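Local coordinates for mandelate racemase/muconate lactonizing enzyme family protein (Azoarcus sp., PDB 2QDE) that belongs to the mandelate racemase/muconate lactonizing enzyme family of the enolase superfamily and carries a barium ion at a site of acidic and amide side chains, at residues 345-350 with 368-373; 69-74 with 383-388. All coordinates share one frame; numbering follows the deposited sequence.

Contact 1 of 2, residues 345-350 with 368-373; sequences IALNVP and ELNEDL
A single antiparallel beta bridge, Ala-346 with Leu-369, ties the loop before strand 351-353 to the lead-in of helix 371-377. Two backbone bonds flank it. Asn-370 N donates to Ile-345 O at 2.8 Å, and Leu-347 N donates to Glu-368 O at 2.7 Å. The side chain of Asn-348 carries the pairing one step further. Its OD1 accepts from Glu-368 N at 2.9 Å, with the donor tilted somewhat from the amide plane. With chi1 at 60°, CG of Asn-348 sits between its own N and carbonyl carbon, and the amide reaches back to Glu-368. Its ND2 bonds to Gly-366 O, so both ends of the amide are held and its flip is fixed.

The apolar side chains pack around this bridge. Ile-345 and Leu-369 run side by side and point the same way, with CD1 of Ile-345 4.0 Å from CD2 of Leu-369. Ile-345 meets Leu-373 at about a right angle, CG2 of Ile-345 against CD2 of Leu-373 at 4.1 Å. Ile-345 also touches Val-374 and Leu-377 of the helix and Asp-49 of strand 45-49. The more exposed Leu-347 lies across Asn-370, and its CD2 comes to 3.5 Å from CB of Asn-370.

Asn-370 has a second role. Its OD1 accepts from Leu-373 N at 3.1 Å. The N-H arrives from above the amide plane, 58° out of it. Chi1 of 178° turns CG away from the backbone N of Asn-370 and sets OD1 over the first turn. This is an asparagine N-cap, here placed directly after an isolated beta bridge at the start of helix 371-377.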
loop_
_atom_site.group_PDB
_atom_site.type_symbol
_atom_site.label_atom_id
_atom_site.label_comp_id
_atom_site.label_asym_id
_atom_site.label_seq_id
_atom_site.Cartn_x
_atom_site.Cartn_y
_atom_site.Cartn_z
ATOM N N ILE A 345 -11.975 -51.068 -9.282
ATOM C CA ILE A 345 -12.348 -51.520 -7.947
ATOM C C ILE A 345 -13.767 -51.065 -7.641
ATOM O O ILE A 345 -14.372 -51.503 -6.661
ATOM C CB ILE A 345 -11.390 -51.009 -6.847
ATOM C CG1 ILE A 345 -11.378 -49.488 -6.808
ATOM C CG2 ILE A 345 -9.986 -51.549 -7.093
ATOM C CD1 ILE A 345 -10.686 -48.940 -5.582
ATOM N N ALA A 346 -14.288 -50.166 -8.474
ATOM C CA ALA A 346 -15.664 -49.705 -8.330
ATOM C C ALA A 346 -16.453 -50.590 -9.285
ATOM O O ALA A 346 -16.186 -50.591 -10.487
ATOM C CB ALA A 346 -15.805 -48.241 -8.754
ATOM N N LEU A 347 -17.398 -51.360 -8.761
ATOM C CA LEU A 347 -18.195 -52.224 -9.618
ATOM C C LEU A 347 -19.084 -51.371 -10.501
ATOM O O LEU A 347 -19.446 -51.774 -11.605
ATOM C CB LEU A 347 -19.068 -53.164 -8.785
ATOM C CG LEU A 347 -18.360 -54.268 -7.997
ATOM C CD1 LEU A 347 -19.346 -54.905 -7.045
ATOM C CD2 LEU A 347 -17.787 -55.303 -8.956
ATOM N N ASN A 348 -19.420 -50.179 -10.013
ATOM C CA ASN A 348 -20.283 -49.261 -10.748
ATOM C C ASN A 348 -19.652 -47.872 -10.905
ATOM O O ASN A 348 -20.059 -46.910 -10.256
ATOM C CB ASN A 348 -21.633 -49.165 -10.035
ATOM C CG ASN A 348 -21.508 -48.663 -8.602
ATOM O OD1 ASN A 348 -20.514 -48.919 -7.914
ATOM N ND2 ASN A 348 -22.528 -47.953 -8.143
ATOM N N VAL A 349 -18.657 -47.788 -11.779
ATOM C CA VAL A 349 -17.946 -46.545 -12.048
ATOM C C VAL A 349 -18.911 -45.440 -12.487
ATOM O O VAL A 349 -19.822 -45.685 -13.277
ATOM C CB VAL A 349 -16.903 -46.749 -13.170
ATOM C CG1 VAL A 349 -16.057 -45.498 -13.336
ATOM C CG2 VAL A 349 -16.015 -47.946 -12.848
ATOM N N PRO A 350 -18.736 -44.213 -11.963
ATOM C CA PRO A 350 -19.635 -43.127 -12.370
ATOM C C PRO A 350 -19.637 -43.006 -13.893
ATOM O O PRO A 350 -18.609 -43.223 -14.546
ATOM C CB PRO A 350 -19.028 -41.910 -11.685
ATOM C CG PRO A 350 -18.507 -42.493 -10.407
ATOM C CD PRO A 350 -17.849 -43.779 -10.868
ATOM N N GLU A 368 -19.947 -49.317 -5.087
ATOM C CA GLU A 368 -19.923 -50.703 -4.607
ATOM C C GLU A 368 -18.546 -51.257 -4.957
ATOM O O GLU A 368 -18.195 -51.356 -6.134
ATOM C CB GLU A 368 -20.979 -51.538 -5.327
ATOM C CG GLU A 368 -22.370 -50.957 -5.296
ATOM C CD GLU A 368 -23.139 -51.374 -4.072
ATOM O OE1 GLU A 368 -22.548 -51.367 -2.966
ATOM O OE2 GLU A 368 -24.337 -51.706 -4.214
ATOM N N LEU A 369 -17.769 -51.619 -3.945
ATOM C CA LEU A 369 -16.428 -52.138 -4.184
ATOM C C LEU A 369 -16.360 -53.592 -4.632
ATOM O O LEU A 369 -17.103 -54.450 -4.149
ATOM C CB LEU A 369 -15.557 -51.987 -2.930
ATOM C CG LEU A 369 -14.934 -50.629 -2.599
ATOM C CD1 LEU A 369 -14.055 -50.773 -1.368
ATOM C CD2 LEU A 369 -14.104 -50.129 -3.773
ATOM N N ASN A 370 -15.464 -53.858 -5.571
ATOM C CA ASN A 370 -15.240 -55.213 -6.033
ATOM C C ASN A 370 -14.203 -55.686 -5.012
ATOM O O ASN A 370 -13.007 -55.472 -5.196
ATOM C CB ASN A 370 -14.641 -55.198 -7.441
ATOM C CG ASN A 370 -14.334 -56.589 -7.958
ATOM O OD1 ASN A 370 -14.046 -57.500 -7.180
ATOM N ND2 ASN A 370 -14.370 -56.756 -9.273
ATOM N N GLU A 371 -14.672 -56.299 -3.929
ATOM C CA GLU A 371 -13.793 -56.752 -2.850
ATOM C C GLU A 371 -12.625 -57.656 -3.248
ATOM O O GLU A 371 -11.495 -57.451 -2.790
ATOM C CB GLU A 371 -14.608 -57.452 -1.758
ATOM C CG GLU A 371 -15.661 -56.584 -1.076
ATOM C CD GLU A 371 -15.082 -55.370 -0.366
ATOM O OE1 GLU A 371 -13.907 -55.418 0.074
ATOM O OE2 GLU A 371 -15.818 -54.364 -0.226
ATOM N N ASP A 372 -12.876 -58.664 -4.078
ATOM C CA ASP A 372 -11.783 -59.539 -4.459
ATOM C C ASP A 372 -10.738 -58.828 -5.319
ATOM O O ASP A 372 -9.545 -59.114 -5.206
ATOM C CB ASP A 372 -12.313 -60.823 -5.130
ATOM C CG ASP A 372 -13.481 -60.578 -6.048
ATOM O OD1 ASP A 372 -13.242 -60.088 -7.175
ATOM O OD2 ASP A 372 -14.642 -60.886 -5.653
ATOM N N LEU A 373 -11.168 -57.884 -6.154
ATOM C CA LEU A 373 -10.218 -57.139 -6.979
ATOM C C LEU A 373 -9.357 -56.289 -6.051
ATOM O O LEU A 373 -8.153 -56.128 -6.268
ATOM C CB LEU A 373 -10.950 -56.239 -7.982
ATOM C CG LEU A 373 -10.091 -55.281 -8.814
ATOM C CD1 LEU A 373 -9.031 -56.047 -9.586
ATOM C CD2 LEU A 373 -10.987 -54.502 -9.771
#

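Contact 2 of 2, residues 69-74 with 383-388; sequences ICDFFA and AARVVT
Arg-385 and Asp-71 meet with their side chains at about a right angle, and the carboxylate and guanidinium planes are 63° apart. The salt bridge is end-on and two-pronged. NH2 of Arg-385 donates to OD1 of Asp-71 at 2.5 Å, a short distance. NH1 of Arg-385 donates to OD2 of Asp-71 at 3.0 Å. Both nitrogens come from above the carboxylate plane, so this is not the flat, coplanar form of the pair. The two bonds together limit rotation of either group. OD2 of Asp-71 also bonds to Ser-67 OG, one turn earlier in the helix.

Arg-385 reaches the acid by being fully extended. Its chi1 of -176° points CG away from the backbone N, and the chain stays straight from CG to NE. On the way it passes over Cys-70. CB of Cys-70 sits 3.6 Å from NE of Arg-385 and covers one guanidinium face, offset toward the rim. The sulfur lies beside the aliphatic part, with SG of Cys-70 3.9 Å from CD of Arg-385.

Val-387 points to the helix from the same side of the strand as Arg-385. Its two methyls divide the work. CG2 of Val-387 lies 3.6 Å from CB of Cys-70, and CG1 of Val-387 lies 4.2 Å from CB of Ala-74. Cys-70 is thus packed by Arg-385 and Val-387. The helix has a wider pi-type turn here, with Ala-74 N bonded to Ile-69 O at 2.7 Å.

Strand 385-387 pairs with strand 5-15 at the edge of the antiparallel sheet. The axis of helix segment 69-74 passes 8.8 Å from that of strand 385-387, at 26°. A helix packed on an antiparallel sheet is typical of the alpha+beta N-terminal domain of this family.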
loop_
_atom_site.group_PDB
_atom_site.type_symbol
_atom_site.label_atom_id
_atom_site.label_comp_id
_atom_site.label_asym_id
_atom_site.label_seq_id
_atom_site.Cartn_x
_atom_site.Cartn_y
_atom_site.Cartn_z
ATOM N N ILE A 69 -3.641 -41.577 9.746
ATOM C CA ILE A 69 -5.008 -42.022 9.988
ATOM C C ILE A 69 -5.089 -43.058 11.114
ATOM O O ILE A 69 -5.922 -42.944 12.010
ATOM C CB ILE A 69 -5.637 -42.632 8.711
ATOM C CG1 ILE A 69 -5.847 -41.542 7.657
ATOM C CG2 ILE A 69 -6.970 -43.297 9.044
ATOM C CD1 ILE A 69 -6.511 -42.035 6.387
ATOM N N CYS A 70 -4.218 -44.057 11.071
ATOM C CA CYS A 70 -4.238 -45.113 12.077
ATOM C C CYS A 70 -3.615 -44.793 13.429
ATOM O O CYS A 70 -4.181 -45.142 14.469
ATOM C CB CYS A 70 -3.604 -46.373 11.498
ATOM S SG CYS A 70 -4.585 -47.069 10.152
ATOM N N ASP A 71 -2.469 -44.124 13.428
ATOM C CA ASP A 71 -1.787 -43.794 14.675
ATOM C C ASP A 71 -2.285 -42.534 15.366
ATOM O O ASP A 71 -2.022 -42.335 16.553
ATOM C CB ASP A 71 -0.278 -43.656 14.438
ATOM C CG ASP A 71 0.384 -44.975 14.082
ATOM O OD1 ASP A 71 0.178 -45.956 14.825
ATOM O OD2 ASP A 71 1.114 -45.030 13.072
ATOM N N PHE A 72 -3.002 -41.687 14.632
ATOM C CA PHE A 72 -3.496 -40.437 15.193
ATOM C C PHE A 72 -4.992 -40.182 15.045
ATOM O O PHE A 72 -5.714 -40.137 16.042
ATOM C CB PHE A 72 -2.715 -39.269 14.588
ATOM C CG PHE A 72 -1.278 -39.236 15.006
ATOM C CD1 PHE A 72 -0.900 -38.600 16.188
ATOM C CD2 PHE A 72 -0.305 -39.883 14.249
ATOM C CE1 PHE A 72 0.430 -38.610 16.611
ATOM C CE2 PHE A 72 1.027 -39.899 14.664
ATOM C CZ PHE A 72 1.394 -39.261 15.846
ATOM N N PHE A 73 -5.462 -40.004 13.815
ATOM C CA PHE A 73 -6.877 -39.728 13.621
ATOM C C PHE A 73 -7.779 -40.787 14.258
ATOM O O PHE A 73 -8.741 -40.447 14.950
ATOM C CB PHE A 73 -7.206 -39.589 12.130
ATOM C CG PHE A 73 -6.534 -38.411 11.459
ATOM C CD1 PHE A 73 -6.182 -37.273 12.193
ATOM C CD2 PHE A 73 -6.272 -38.433 10.086
ATOM C CE1 PHE A 73 -5.577 -36.168 11.569
ATOM C CE2 PHE A 73 -5.669 -37.330 9.453
ATOM C CZ PHE A 73 -5.323 -36.200 10.203
ATOM N N ALA A 74 -7.456 -42.060 14.028
ATOM C CA ALA A 74 -8.248 -43.174 14.554
ATOM C C ALA A 74 -8.451 -43.173 16.071
ATOM O O ALA A 74 -9.584 -43.139 16.543
ATOM C CB ALA A 74 -7.638 -44.517 14.103
ATOM N N ALA A 383 0.519 -54.631 3.745
ATOM C CA ALA A 383 -0.713 -55.216 4.230
ATOM C C ALA A 383 -1.644 -54.127 4.740
ATOM O O ALA A 383 -1.204 -53.028 5.075
ATOM C CB ALA A 383 -0.410 -56.212 5.345
ATOM N N ALA A 384 -2.933 -54.436 4.782
ATOM C CA ALA A 384 -3.918 -53.491 5.270
ATOM C C ALA A 384 -3.690 -53.325 6.761
ATOM O O ALA A 384 -3.215 -54.245 7.427
ATOM C CB ALA A 384 -5.325 -54.022 5.019
ATOM N N ARG A 385 -4.017 -52.151 7.288
ATOM C CA ARG A 385 -3.856 -51.912 8.708
ATOM C C ARG A 385 -5.219 -51.660 9.340
ATOM O O ARG A 385 -6.051 -50.947 8.773
ATOM C CB ARG A 385 -2.934 -50.725 8.956
ATOM C CG ARG A 385 -2.689 -50.521 10.419
ATOM C CD ARG A 385 -1.599 -49.520 10.686
ATOM N NE ARG A 385 -1.488 -49.280 12.121
ATOM C CZ ARG A 385 -0.709 -48.356 12.655
ATOM N NH1 ARG A 385 0.025 -47.586 11.863
ATOM N NH2 ARG A 385 -0.659 -48.208 13.973
ATOM N N VAL A 386 -5.446 -52.246 10.514
ATOM C CA VAL A 386 -6.725 -52.104 11.207
ATOM C C VAL A 386 -6.552 -51.641 12.651
ATOM O O VAL A 386 -5.662 -52.105 13.366
ATOM C CB VAL A 386 -7.506 -53.446 11.194
ATOM C CG1 VAL A 386 -8.842 -53.292 11.901
ATOM C CG2 VAL A 386 -7.727 -53.903 9.761
ATOM N N VAL A 387 -7.408 -50.712 13.065
ATOM C CA VAL A 387 -7.379 -50.165 14.409
ATOM C C VAL A 387 -8.783 -50.242 14.984
ATOM O O VAL A 387 -9.745 -49.830 14.336
ATOM C CB VAL A 387 -6.952 -48.676 14.422
ATOM C CG1 VAL A 387 -6.689 -48.228 15.854
ATOM C CG2 VAL A 387 -5.718 -48.465 13.561
ATOM N N THR A 388 -8.899 -50.780 16.194
ATOM C CA THR A 388 -10.186 -50.891 16.869
ATOM C C THR A 388 -10.073 -50.201 18.220
ATOM O O THR A 388 -11.129 -49.934 18.831
ATOM C CB THR A 388 -10.603 -52.367 17.101
ATOM O OG1 THR A 388 -9.552 -53.050 17.791
ATOM C CG2 THR A 388 -10.862 -53.076 15.778
#

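Overall arrangement
Both contacts involve the C-terminal end of the chain, where helix 371-377 is followed by strand 385-387. Contact 1 is nested within the chain loop that contact 2 closes. Their centres are 23 Å apart and their nearest atoms about 10 Å, with no touch. Each is partly buried. Contact 1 relies on backbone pairing, one asparagine amide and a leucine-isoleucine cluster that also reaches strand 45-49. Contact 2 has no backbone bond between its segments; an ion pair and a small apolar patch join them. Contact 1 touches no other subunit, while at contact 2 Asp-71 and the adjoining Phe-72 pack on a second subunit.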